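PDB 4I1A: response regulator aspartate phosphatase I from Bacillus subtilis subsp. subtilis, which dephosphorylates the sporulation phosphotransferase Spo0F, inhibiting its activity, and activates expression, excision and transfer of the mobile element ICEBs1 by inactivating its repressor ImmR. Local coordinates for residues S226-G231 against H259-K264; I232-D235 against K241-S244; K264-L269 against F286-F291; T268-E273 against N280-Y285; E273-N278 against S341-D346. One frame throughout, in Å; residues are numbered along the deposited sequence.

Contact 1: S226-G231 against H259-K264; sequences SHMNIG and HSFLTK
Met228 reaches across from helix 220-236 to lay its methyl group on the ring of Phe261, a Met-aromatic contact between two helices of the tetratricopeptide repeat (TPR) superhelix. The helix backbones stand well apart, so a long, flexible side chain is needed. Its CB points toward Phe261, and CG, anti to the backbone N (chi1 -176°), continues outward through the extended second torsion. SD arrives beside the root of the aromatic side chain, 4.0 Å from Phe261 CB, and lies oblique to the ring. The same sulfur touches an aliphatic carbon of the lysine one turn further on, with Met228 SD 4.3 Å from Lys264 CG. At chi3 (68°) the chain bends, which brings CE over the middle of one ring face, 4.0 Å from the Phe261 centroid and only 10° off the ring normal. Methionine suits this place because its unbranched, polarisable end can adapt to the ring. Within segment 259-264, His259 makes a capping bond just ahead of helix 261-275: Phe261 N donates to His259 ND1 over 3.1 Å in a nearly straight bond, although the donor sits tilted out of the imidazole plane.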
# COMPACT_ATOMS: atom_id res chain seq x y z
N SER A 226 -7.40 -5.21 6.80
CA SER A 226 -6.92 -4.56 8.01
C SER A 226 -5.73 -5.31 8.61
O SER A 226 -4.71 -4.70 8.92
CB SER A 226 -8.03 -4.46 9.05
OG SER A 226 -9.12 -3.70 8.55
N HIS A 227 -5.87 -6.62 8.79
CA HIS A 227 -4.77 -7.44 9.29
C HIS A 227 -3.49 -7.22 8.49
O HIS A 227 -2.43 -6.98 9.06
CB HIS A 227 -5.14 -8.92 9.27
CG HIS A 227 -6.00 -9.36 10.41
ND1 HIS A 227 -5.76 -8.96 11.71
CD2 HIS A 227 -7.08 -10.16 10.46
CE1 HIS A 227 -6.67 -9.49 12.50
NE2 HIS A 227 -7.49 -10.23 11.77
N MET A 228 -3.60 -7.29 7.17
CA MET A 228 -2.45 -7.11 6.30
C MET A 228 -1.79 -5.75 6.52
O MET A 228 -0.58 -5.65 6.70
CB MET A 228 -2.87 -7.27 4.83
CG MET A 228 -1.71 -7.20 3.82
SD MET A 228 -2.27 -7.10 2.10
CE MET A 228 -3.02 -5.49 2.05
N ASN A 229 -2.60 -4.70 6.53
CA ASN A 229 -2.08 -3.35 6.67
C ASN A 229 -1.51 -3.09 8.06
O ASN A 229 -0.51 -2.39 8.22
CB ASN A 229 -3.15 -2.34 6.31
CG ASN A 229 -3.36 -2.23 4.83
OD1 ASN A 229 -2.39 -2.13 4.07
ND2 ASN A 229 -4.62 -2.25 4.39
N ILE A 230 -2.16 -3.68 9.07
CA ILE A 230 -1.63 -3.67 10.43
C ILE A 230 -0.25 -4.31 10.47
O ILE A 230 0.69 -3.74 11.02
CB ILE A 230 -2.59 -4.36 11.42
CG1 ILE A 230 -3.79 -3.44 11.70
CG2 ILE A 230 -1.89 -4.64 12.73
CD1 ILE A 230 -4.93 -4.12 12.43
N GLY A 231 -0.14 -5.50 9.88
CA GLY A 231 1.13 -6.21 9.79
C GLY A 231 2.19 -5.38 9.08
O GLY A 231 3.35 -5.38 9.49
N HIS A 259 -7.60 -14.16 -3.24
CA HIS A 259 -7.51 -12.76 -3.62
C HIS A 259 -6.08 -12.38 -3.98
O HIS A 259 -5.14 -12.99 -3.49
CB HIS A 259 -8.04 -11.85 -2.51
CG HIS A 259 -8.16 -10.42 -2.91
ND1 HIS A 259 -7.17 -9.49 -2.67
CD2 HIS A 259 -9.14 -9.75 -3.57
CE1 HIS A 259 -7.55 -8.31 -3.15
NE2 HIS A 259 -8.74 -8.45 -3.70
N SER A 260 -5.91 -11.36 -4.81
CA SER A 260 -4.58 -10.97 -5.28
C SER A 260 -3.62 -10.56 -4.15
O SER A 260 -2.41 -10.74 -4.28
CB SER A 260 -4.68 -9.87 -6.34
OG SER A 260 -5.29 -8.72 -5.82
N PHE A 261 -4.16 -10.04 -3.05
CA PHE A 261 -3.36 -9.61 -1.90
C PHE A 261 -2.61 -10.77 -1.23
O PHE A 261 -1.82 -10.56 -0.32
CB PHE A 261 -4.23 -8.92 -0.84
CG PHE A 261 -4.56 -7.48 -1.17
CD1 PHE A 261 -3.63 -6.65 -1.77
CD2 PHE A 261 -5.82 -6.96 -0.86
CE1 PHE A 261 -3.94 -5.33 -2.06
CE2 PHE A 261 -6.14 -5.65 -1.15
CZ PHE A 261 -5.20 -4.83 -1.75
N LEU A 262 -2.89 -11.99 -1.69
CA LEU A 262 -2.23 -13.17 -1.15
C LEU A 262 -0.72 -13.07 -1.36
O LEU A 262 0.06 -13.35 -0.46
CB LEU A 262 -2.77 -14.41 -1.84
CG LEU A 262 -2.21 -15.77 -1.43
CD1 LEU A 262 -2.18 -15.87 0.07
CD2 LEU A 262 -3.07 -16.89 -2.02
N THR A 263 -0.31 -12.64 -2.55
CA THR A 263 1.11 -12.60 -2.89
C THR A 263 1.87 -11.59 -2.03
O THR A 263 2.96 -11.88 -1.51
CB THR A 263 1.32 -12.29 -4.39
OG1 THR A 263 0.62 -13.27 -5.18
CG2 THR A 263 2.79 -12.34 -4.72
N LYS A 264 1.29 -10.40 -1.88
CA LYS A 264 1.90 -9.31 -1.14
C LYS A 264 2.03 -9.65 0.36
O LYS A 264 3.02 -9.33 1.01
CB LYS A 264 1.06 -8.05 -1.35
CG LYS A 264 1.28 -6.95 -0.33
CD LYS A 264 0.62 -5.66 -0.76
CE LYS A 264 1.12 -4.49 0.10
NZ LYS A 264 0.37 -3.21 -0.11

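Contact 2: I232-D235 against K241-S244; sequences ICYD and KKAS
Within the predicted fourth TPR, the antiparallel helices 220-236 and 240-257 meet next to the turn that joins them, where Tyr234 packs on Lys242 and Ala243. The backbones come very close here, with Tyr234 CA and Ala243 CA 4.9 Å apart, and alanine suits the narrow gap because its side chain is a single methyl. That methyl lies against the root of the tyrosine, Ala243 CB to Tyr234 CB being 3.6 Å, and it also touches the backbone at Asp235 N. Lys242 takes the ring. Its CB stands over one face, displaced toward the CD2-CE2 rim and 3.8 Å from the Tyr234 centroid, a CH-pi contact. With CG anti to the carbonyl carbon (chi1 -77°), the extended second torsion carries Lys242 CD to the phenol end, 3.7 Å from Tyr234 OH, and the turn at chi3 then keeps CE beside the ring, near CE1 and OH. The tyrosine also touches Leu204, so it links this hairpin to helix 200-215. Asp235 meets Ala243 with its backbone N and CB, while its carboxylate forms a salt bridge with Lys275. Glu239, in the turn, accepts a hydrogen bond from Lys242 N. Because carbon rather than nitrogen lies over the aromatic face, and Lys242 NZ remains 4.1 Å from Tyr234 OH without a hydrogen bond, the attraction between the two side chains is one of dispersion and CH-pi contact, which the long aliphatic part of an exposed lysine can supply at the margin of the hairpin.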
# COMPACT_ATOMS: atom_id res chain seq x y z
N ILE A 232 1.80 -4.68 8.03
CA ILE A 232 2.74 -3.81 7.31
C ILE A 232 3.27 -2.66 8.18
O ILE A 232 4.46 -2.38 8.17
CB ILE A 232 2.12 -3.26 6.00
CG1 ILE A 232 1.97 -4.39 4.99
CG2 ILE A 232 2.94 -2.10 5.43
CD1 ILE A 232 1.40 -3.94 3.66
N CYS A 233 2.38 -1.99 8.93
CA CYS A 233 2.83 -0.94 9.85
C CYS A 233 3.78 -1.50 10.92
O CYS A 233 4.82 -0.90 11.22
CB CYS A 233 1.65 -0.23 10.52
SG CYS A 233 0.59 0.64 9.36
N TYR A 234 3.41 -2.64 11.49
CA TYR A 234 4.22 -3.28 12.52
C TYR A 234 5.62 -3.61 12.02
O TYR A 234 6.60 -3.41 12.74
CB TYR A 234 3.52 -4.54 13.03
CG TYR A 234 2.55 -4.30 14.17
CD1 TYR A 234 2.85 -3.41 15.20
CD2 TYR A 234 1.34 -4.98 14.24
CE1 TYR A 234 1.97 -3.19 16.25
CE2 TYR A 234 0.46 -4.77 15.28
CZ TYR A 234 0.78 -3.88 16.28
OH TYR A 234 -0.10 -3.68 17.33
N ASP A 235 5.72 -4.08 10.78
CA ASP A 235 7.00 -4.36 10.14
C ASP A 235 7.84 -3.10 10.08
O ASP A 235 9.04 -3.11 10.38
CB ASP A 235 6.77 -4.94 8.72
CG ASP A 235 8.06 -5.06 7.91
OD1 ASP A 235 9.09 -5.48 8.47
OD2 ASP A 235 8.06 -4.73 6.71
N LYS A 241 7.14 -9.57 15.62
CA LYS A 241 6.30 -10.63 16.19
C LYS A 241 4.83 -10.32 15.94
O LYS A 241 4.09 -11.17 15.44
CB LYS A 241 6.55 -10.83 17.68
CG LYS A 241 7.74 -11.72 17.99
CD LYS A 241 7.88 -11.96 19.48
CE LYS A 241 8.66 -13.23 19.78
NZ LYS A 241 8.67 -13.54 21.25
N LYS A 242 4.41 -9.11 16.28
CA LYS A 242 3.03 -8.71 16.03
C LYS A 242 2.74 -8.64 14.54
O LYS A 242 1.66 -9.04 14.10
CB LYS A 242 2.70 -7.39 16.75
CG LYS A 242 2.46 -7.58 18.25
CD LYS A 242 1.87 -6.35 18.93
CE LYS A 242 2.97 -5.44 19.48
NZ LYS A 242 2.43 -4.44 20.46
N ALA A 243 3.70 -8.15 13.76
CA ALA A 243 3.57 -8.09 12.30
C ALA A 243 3.19 -9.46 11.75
O ALA A 243 2.23 -9.60 11.01
CB ALA A 243 4.86 -7.58 11.65
N SER A 244 3.93 -10.48 12.17
CA SER A 244 3.66 -11.83 11.72
C SER A 244 2.30 -12.39 12.14
O SER A 244 1.64 -13.07 11.35
CB SER A 244 4.79 -12.77 12.16
OG SER A 244 5.92 -12.58 11.35

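Contact 3: K264-L269 against F286-F291; sequences KTLFTL and FRKGRF
Lys264 O is gripped twice by Thr268, two residues along the helix from Leu266, whose side chain makes the contact with Lys288 and Gly289. Thr268 N gives the regular helical bond, while Thr268 OG1 donates to Lys264 O over 2.7 Å; the two donors approach from opposite faces of the carbonyl plane, the hydroxyl 31° out of it. A threonine can do this inside a helix because its hydroxyl folds back on the preceding turn, which satisfies the polar atom locally. The neighbouring helix is met by Leu266. A first torsion of -77° sets its CG beside the backbone N, and from there Leu266 CD1 reaches Gly289 CA at 4.0 Å and, at the same distance, the CG of Lys288. The leucine and lysine side chains cross at about a right angle. Lys288 meets the leucine through this CG, an aliphatic carbon near the base of its chain, which suits a lysine at the margin of a buried seam. Gly289 explains the closeness: Leu266 CA and Gly289 CA are 5.4 Å apart, and a beta carbon on the glycine would point toward the leucine and crowd tightly against its CB. Around this point Leu266 also packs on Leu251, Tyr285 and Ile292, which fill in the hydrophobic layer. A small residue where two antiparallel helices come closest is a familiar feature of TPR packing, and Gly289 is consistent with it.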
# COMPACT_ATOMS: atom_id res chain seq x y z
N LYS A 264 1.29 -10.40 -1.88
CA LYS A 264 1.90 -9.31 -1.14
C LYS A 264 2.03 -9.65 0.36
O LYS A 264 3.02 -9.33 1.01
CB LYS A 264 1.06 -8.05 -1.35
CG LYS A 264 1.28 -6.95 -0.33
CD LYS A 264 0.62 -5.66 -0.76
CE LYS A 264 1.12 -4.49 0.10
NZ LYS A 264 0.37 -3.21 -0.11
N THR A 265 1.01 -10.31 0.88
CA THR A 265 1.00 -10.79 2.25
C THR A 265 2.09 -11.86 2.49
O THR A 265 2.76 -11.85 3.52
CB THR A 265 -0.39 -11.39 2.58
OG1 THR A 265 -1.39 -10.40 2.34
CG2 THR A 265 -0.49 -11.88 4.03
N LEU A 266 2.26 -12.78 1.54
CA LEU A 266 3.31 -13.80 1.69
C LEU A 266 4.67 -13.16 1.55
O LEU A 266 5.64 -13.56 2.21
CB LEU A 266 3.14 -14.92 0.65
CG LEU A 266 2.04 -15.94 0.97
CD1 LEU A 266 1.59 -16.65 -0.30
CD2 LEU A 266 2.52 -16.94 2.04
N PHE A 267 4.76 -12.15 0.71
CA PHE A 267 6.01 -11.46 0.52
C PHE A 267 6.43 -10.79 1.83
O PHE A 267 7.56 -11.00 2.32
CB PHE A 267 5.93 -10.45 -0.62
CG PHE A 267 7.16 -9.60 -0.75
CD1 PHE A 267 8.24 -10.05 -1.50
CD2 PHE A 267 7.26 -8.38 -0.09
CE1 PHE A 267 9.39 -9.29 -1.61
CE2 PHE A 267 8.42 -7.62 -0.19
CZ PHE A 267 9.48 -8.07 -0.95
N THR A 268 5.52 -10.00 2.38
CA THR A 268 5.76 -9.26 3.62
C THR A 268 6.07 -10.21 4.77
O THR A 268 6.97 -9.96 5.58
CB THR A 268 4.54 -8.36 3.97
OG1 THR A 268 4.14 -7.65 2.80
CG2 THR A 268 4.87 -7.36 5.10
N LEU A 269 5.34 -11.31 4.82
CA LEU A 269 5.57 -12.34 5.83
C LEU A 269 6.98 -12.92 5.69
O LEU A 269 7.70 -13.04 6.68
CB LEU A 269 4.51 -13.45 5.68
CG LEU A 269 4.37 -14.50 6.79
CD1 LEU A 269 4.38 -13.88 8.17
CD2 LEU A 269 3.09 -15.29 6.58
N PHE A 286 8.70 -18.00 1.40
CA PHE A 286 9.40 -17.59 0.18
C PHE A 286 9.01 -18.46 -1.02
O PHE A 286 8.62 -17.93 -2.06
CB PHE A 286 10.92 -17.61 0.38
CG PHE A 286 11.71 -17.41 -0.89
CD1 PHE A 286 11.91 -16.13 -1.39
CD2 PHE A 286 12.24 -18.50 -1.57
CE1 PHE A 286 12.64 -15.95 -2.57
CE2 PHE A 286 12.97 -18.33 -2.75
CZ PHE A 286 13.16 -17.04 -3.26
N ARG A 287 9.13 -19.78 -0.88
CA ARG A 287 8.81 -20.70 -1.99
C ARG A 287 7.35 -20.64 -2.36
O ARG A 287 6.98 -20.79 -3.52
CB ARG A 287 9.19 -22.15 -1.67
CG ARG A 287 10.67 -22.37 -1.42
CD ARG A 287 10.92 -23.78 -0.91
NE ARG A 287 12.34 -24.14 -0.90
CZ ARG A 287 12.97 -24.68 0.14
NH1 ARG A 287 12.31 -24.92 1.26
NH2 ARG A 287 14.26 -24.99 0.05
N LYS A 288 6.51 -20.44 -1.35
CA LYS A 288 5.07 -20.44 -1.56
C LYS A 288 4.66 -19.15 -2.30
O LYS A 288 3.85 -19.18 -3.23
CB LYS A 288 4.35 -20.61 -0.22
CG LYS A 288 2.84 -20.47 -0.27
CD LYS A 288 2.17 -21.32 0.82
CE LYS A 288 2.88 -21.22 2.18
NZ LYS A 288 2.50 -22.36 3.08
N GLY A 289 5.24 -18.03 -1.90
CA GLY A 289 4.91 -16.75 -2.51
C GLY A 289 5.48 -16.60 -3.90
O GLY A 289 4.79 -16.17 -4.83
N ARG A 290 6.74 -16.95 -4.04
CA ARG A 290 7.43 -16.96 -5.32
C ARG A 290 6.68 -17.80 -6.36
O ARG A 290 6.69 -17.48 -7.54
CB ARG A 290 8.84 -17.51 -5.12
CG ARG A 290 9.68 -17.62 -6.36
CD ARG A 290 10.36 -18.96 -6.33
NE ARG A 290 11.81 -18.85 -6.43
CZ ARG A 290 12.63 -19.84 -6.10
NH1 ARG A 290 12.14 -20.98 -5.65
NH2 ARG A 290 13.95 -19.67 -6.22
N PHE A 291 6.01 -18.86 -5.90
CA PHE A 291 5.24 -19.71 -6.80
C PHE A 291 3.91 -19.06 -7.19
O PHE A 291 3.54 -19.02 -8.36
CB PHE A 291 5.00 -21.09 -6.16
CG PHE A 291 3.91 -21.89 -6.84
CD1 PHE A 291 4.08 -22.35 -8.14
CD2 PHE A 291 2.74 -22.20 -6.17
CE1 PHE A 291 3.08 -23.10 -8.76
CE2 PHE A 291 1.74 -22.94 -6.79
CZ PHE A 291 1.92 -23.39 -8.09

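Contact 4: T268-E273 against N280-Y285; sequences TLTYVE and NVALIY
This is a buried antiparallel helix-helix contact at the end of a helical hairpin, with Leu269, Thr270 and Glu273 of helix 261-275 meeting Ala282 and Tyr285 of helix 279-295. The segment axes approach to 8.2 Å at 165°. Leu269 sets CD2 over one face of the Tyr285 ring, 3.6 Å from its centroid and slightly displaced toward the CE1 rim, a CH-pi contact in which a branched aliphatic tip suits a flat partner. A chi1 of -68° swings the Tyr285 ring over toward Leu269, and the ring also touches Leu251 of helix 240-257. Without the ring, as with an alanine here, Leu269 CD2 would probably lose its aromatic partner and a gap would open toward Leu251. Such close pairing of antiparallel helices builds the TPR superhelix, and it requires small residues where the backbones converge. Ala282 is one of them: its CB lies 3.6 Å from Thr270 O and 3.7 Å from Glu273 CB, and the two nearest CA atoms, of Thr270 and Ala282, are 4.8 Å apart. Thr270 is compact enough to slot beside the opposing backbone, CG2 resting on Ala282 O at 3.5 Å, while its hydroxyl stays close to Tyr285 CB and is hydrogen-bonded to Leu266 O in its own helix. Glu273 offers its aliphatic CB to the interface, and its carboxylate oxygen OE2 pairs with Ser244 OG on helix 240-257.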
# COMPACT_ATOMS: atom_id res chain seq x y z
N THR A 268 5.52 -10.00 2.38
CA THR A 268 5.76 -9.26 3.62
C THR A 268 6.07 -10.21 4.77
O THR A 268 6.97 -9.96 5.58
CB THR A 268 4.54 -8.36 3.97
OG1 THR A 268 4.14 -7.65 2.80
CG2 THR A 268 4.87 -7.36 5.10
N LEU A 269 5.34 -11.31 4.82
CA LEU A 269 5.57 -12.34 5.83
C LEU A 269 6.98 -12.92 5.69
O LEU A 269 7.70 -13.04 6.68
CB LEU A 269 4.51 -13.45 5.68
CG LEU A 269 4.37 -14.50 6.79
CD1 LEU A 269 4.38 -13.88 8.17
CD2 LEU A 269 3.09 -15.29 6.58
N THR A 270 7.37 -13.25 4.46
CA THR A 270 8.69 -13.80 4.20
C THR A 270 9.76 -12.84 4.69
O THR A 270 10.72 -13.22 5.39
CB THR A 270 8.93 -14.02 2.69
OG1 THR A 270 7.92 -14.90 2.16
CG2 THR A 270 10.31 -14.63 2.44
N TYR A 271 9.61 -11.58 4.31
CA TYR A 271 10.60 -10.57 4.64
C TYR A 271 10.70 -10.37 6.16
O TYR A 271 11.81 -10.35 6.72
CB TYR A 271 10.27 -9.25 3.94
CG TYR A 271 11.45 -8.34 3.79
CD1 TYR A 271 12.72 -8.73 4.22
CD2 TYR A 271 11.31 -7.09 3.22
CE1 TYR A 271 13.81 -7.88 4.09
CE2 TYR A 271 12.38 -6.24 3.07
CZ TYR A 271 13.62 -6.64 3.51
OH TYR A 271 14.68 -5.77 3.36
N VAL A 272 9.55 -10.24 6.82
CA VAL A 272 9.50 -10.08 8.27
C VAL A 272 10.25 -11.20 9.01
O VAL A 272 11.01 -10.94 9.95
CB VAL A 272 8.03 -9.98 8.76
CG1 VAL A 272 7.91 -10.34 10.24
CG2 VAL A 272 7.49 -8.60 8.49
N GLU A 273 10.06 -12.43 8.56
CA GLU A 273 10.70 -13.58 9.21
C GLU A 273 12.21 -13.61 8.95
O GLU A 273 12.99 -13.99 9.82
CB GLU A 273 10.05 -14.88 8.75
CG GLU A 273 8.62 -15.08 9.26
CD GLU A 273 8.56 -15.21 10.77
OE1 GLU A 273 9.49 -15.80 11.35
OE2 GLU A 273 7.59 -14.72 11.39
N ASN A 280 14.63 -20.43 8.13
CA ASN A 280 13.96 -21.66 7.73
C ASN A 280 12.46 -21.52 7.53
O ASN A 280 11.92 -22.01 6.55
CB ASN A 280 14.26 -22.77 8.73
CG ASN A 280 15.68 -23.26 8.61
OD1 ASN A 280 16.14 -23.57 7.51
ND2 ASN A 280 16.39 -23.31 9.73
N VAL A 281 11.80 -20.85 8.46
CA VAL A 281 10.38 -20.57 8.33
C VAL A 281 10.11 -19.58 7.18
O VAL A 281 9.09 -19.66 6.49
CB VAL A 281 9.82 -20.03 9.66
CG1 VAL A 281 8.41 -19.45 9.50
CG2 VAL A 281 9.84 -21.14 10.71
N ALA A 282 11.05 -18.66 6.98
CA ALA A 282 10.89 -17.65 5.96
C ALA A 282 10.97 -18.30 4.59
O ALA A 282 10.23 -17.93 3.67
CB ALA A 282 11.99 -16.54 6.11
N LEU A 283 11.86 -19.28 4.47
CA LEU A 283 12.09 -19.99 3.21
C LEU A 283 10.83 -20.73 2.74
O LEU A 283 10.62 -20.95 1.55
CB LEU A 283 13.25 -20.96 3.38
CG LEU A 283 13.76 -21.69 2.14
CD1 LEU A 283 14.11 -20.68 1.06
CD2 LEU A 283 14.95 -22.59 2.48
N ILE A 284 10.00 -21.11 3.69
CA ILE A 284 8.74 -21.76 3.39
C ILE A 284 7.74 -20.77 2.77
O ILE A 284 7.08 -21.09 1.78
CB ILE A 284 8.17 -22.42 4.65
CG1 ILE A 284 8.97 -23.68 4.96
CG2 ILE A 284 6.68 -22.68 4.49
CD1 ILE A 284 8.84 -24.18 6.37
N TYR A 285 7.66 -19.57 3.34
CA TYR A 285 6.79 -18.54 2.79
C TYR A 285 7.38 -17.96 1.51
O TYR A 285 6.65 -17.48 0.64
CB TYR A 285 6.53 -17.43 3.83
CG TYR A 285 5.70 -17.91 5.01
CD1 TYR A 285 4.36 -18.24 4.84
CD2 TYR A 285 6.25 -18.03 6.28
CE1 TYR A 285 3.59 -18.69 5.91
CE2 TYR A 285 5.49 -18.48 7.35
CZ TYR A 285 4.16 -18.80 7.16
OH TYR A 285 3.40 -19.23 8.23

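Contact 5: E273-N278 against S341-D346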
# COMPACT_ATOMS: atom_id res chain seq x y z
N GLU A 273 10.06 -12.43 8.56
CA GLU A 273 10.70 -13.58 9.21
C GLU A 273 12.21 -13.61 8.95
O GLU A 273 12.99 -13.99 9.82
CB GLU A 273 10.05 -14.88 8.75
CG GLU A 273 8.62 -15.08 9.26
CD GLU A 273 8.56 -15.21 10.77
OE1 GLU A 273 9.49 -15.80 11.35
OE2 GLU A 273 7.59 -14.72 11.39
N ALA A 274 12.60 -13.21 7.75
CA ALA A 274 14.01 -13.08 7.39
C ALA A 274 14.71 -12.03 8.26
O ALA A 274 15.84 -12.23 8.71
CB ALA A 274 14.14 -12.73 5.92
N LYS A 275 14.03 -10.91 8.50
CA LYS A 275 14.59 -9.85 9.34
C LYS A 275 14.80 -10.30 10.79
O LYS A 275 15.60 -9.71 11.51
CB LYS A 275 13.71 -8.60 9.33
CG LYS A 275 13.64 -7.86 8.00
CD LYS A 275 12.68 -6.69 8.13
CE LYS A 275 12.18 -6.21 6.79
NZ LYS A 275 11.39 -4.96 6.95
N GLN A 276 14.09 -11.34 11.22
CA GLN A 276 14.31 -11.89 12.56
C GLN A 276 15.30 -13.04 12.51
O GLN A 276 15.53 -13.72 13.51
CB GLN A 276 13.01 -12.38 13.20
CG GLN A 276 11.93 -11.34 13.31
CD GLN A 276 10.69 -11.88 13.99
OE1 GLN A 276 10.64 -11.96 15.22
NE2 GLN A 276 9.69 -12.25 13.21
N GLN A 277 15.89 -13.23 11.33
CA GLN A 277 16.80 -14.35 11.07
C GLN A 277 16.12 -15.71 11.21
O GLN A 277 16.79 -16.73 11.41
CB GLN A 277 18.05 -14.30 11.94
CG GLN A 277 18.90 -13.04 11.75
CD GLN A 277 18.61 -11.99 12.80
OE1 GLN A 277 18.92 -12.18 13.98
NE2 GLN A 277 18.00 -10.89 12.39
N ASN A 278 14.79 -15.74 11.10
CA ASN A 278 14.08 -17.01 11.06
C ASN A 278 14.08 -17.55 9.64
O ASN A 278 13.04 -17.62 8.99
CB ASN A 278 12.66 -16.85 11.60
CG ASN A 278 12.63 -16.52 13.08
OD1 ASN A 278 13.52 -16.92 13.84
ND2 ASN A 278 11.60 -15.79 13.50
N SER A 341 15.77 -0.43 -2.29
CA SER A 341 17.21 -0.23 -2.36
C SER A 341 17.79 0.35 -1.06
O SER A 341 18.97 0.12 -0.73
CB SER A 341 17.58 0.66 -3.54
OG SER A 341 17.06 1.96 -3.38
N ILE A 342 16.98 1.11 -0.33
CA ILE A 342 17.41 1.57 0.98
C ILE A 342 17.52 0.39 1.96
O ILE A 342 18.49 0.28 2.73
CB ILE A 342 16.46 2.65 1.55
CG1 ILE A 342 16.67 3.99 0.82
CG2 ILE A 342 16.66 2.80 3.07
CD1 ILE A 342 15.51 5.01 1.09
N GLU A 343 16.52 -0.49 1.94
CA GLU A 343 16.55 -1.68 2.79
C GLU A 343 17.76 -2.54 2.47
O GLU A 343 18.42 -3.07 3.37
CB GLU A 343 15.27 -2.49 2.61
CG GLU A 343 14.02 -1.77 3.06
CD GLU A 343 13.32 -2.50 4.17
OE1 GLU A 343 12.07 -2.62 4.10
OE2 GLU A 343 14.01 -2.97 5.09
N VAL A 344 18.06 -2.66 1.18
CA VAL A 344 19.20 -3.44 0.74
C VAL A 344 20.50 -2.76 1.15
O VAL A 344 21.44 -3.42 1.62
CB VAL A 344 19.15 -3.68 -0.80
CG1 VAL A 344 20.42 -4.37 -1.27
CG2 VAL A 344 17.94 -4.54 -1.15
N ALA A 345 20.55 -1.44 0.97
CA ALA A 345 21.70 -0.65 1.41
C ALA A 345 21.91 -0.76 2.92
O ALA A 345 23.06 -0.89 3.36
CB ALA A 345 21.54 0.80 1.00
N ASP A 346 20.82 -0.70 3.70
CA ASP A 346 20.95 -0.80 5.16
C ASP A 346 21.55 -2.14 5.56
O ASP A 346 22.48 -2.23 6.38
CB ASP A 346 19.62 -0.59 5.89
CG ASP A 346 19.11 0.84 5.81
OD1 ASP A 346 19.88 1.73 5.36
OD2 ASP A 346 17.95 1.08 6.20
O HOH W 1 9.84 -3.55 4.92
O HOH W 2 13.56 -3.22 7.44
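Lys275 and Glu343 meet with their side chains crossing at about a right angle, joined by a long salt bridge in which Lys275 NZ lies 3.7 Å from Glu343 OE1. One water bridges the same pair, accepting from Lys275 NZ at 2.9 Å and donating to Glu343 OE1 at 2.6 Å. A second lies near NZ and OE2, but its distance to the carboxylate is too short to be trusted. The ammonium has a stronger partner in Asp235, with which it forms a salt bridge, and the Tyr271 ring makes a cation-pi contact with it. If a glutamine stood in place of Glu343, the lysine would probably lose one of its two negative partners and be held less firmly on this side. Long, flexible residues suit this place, since Lys275 CA and Glu343 CA are 10.7 Å apart. Lysine spans the space with a chain extended beyond CG, whereas the glutamate bends at chi2 to present its carboxylate. The pair links the end of helix 261-275, at the edge of the predicted fifth TPR, with helix 334-351 in the predicted sixth. Lys275 itself stands where its helix ends in a Schellman motif: Gln277, at positive phi, is the C-prime residue, with Asn278 N bonded to Glu273 O and Gln277 N to Ala274 O. The turn is fastened once more by side chains, Asn278 ND2 donating to the syn side of Glu273 OE1 over 3.0 Å.

In the fold
From the N terminus, contact 1 closes the loop that runs from helix 220-236 through helix 240-257 to the start of helix 261-275, and contact 2, the short hairpin closure, is nested inside it. Contacts 3 and 4 both leave helix 261-275 for helix 279-295; their first segments overlap, and together they zip up that hairpin, contact 4 nearer the turn. Contact 5 starts at the end of helix 261-275 and spans 62 residues to helix 334-351, crossing contacts 3 and 4 along the chain. Helix 261-275 therefore serves four of the five contacts, while Asp235-Lys275 and Ser244-Glu273 tie contact 2 to contact 5.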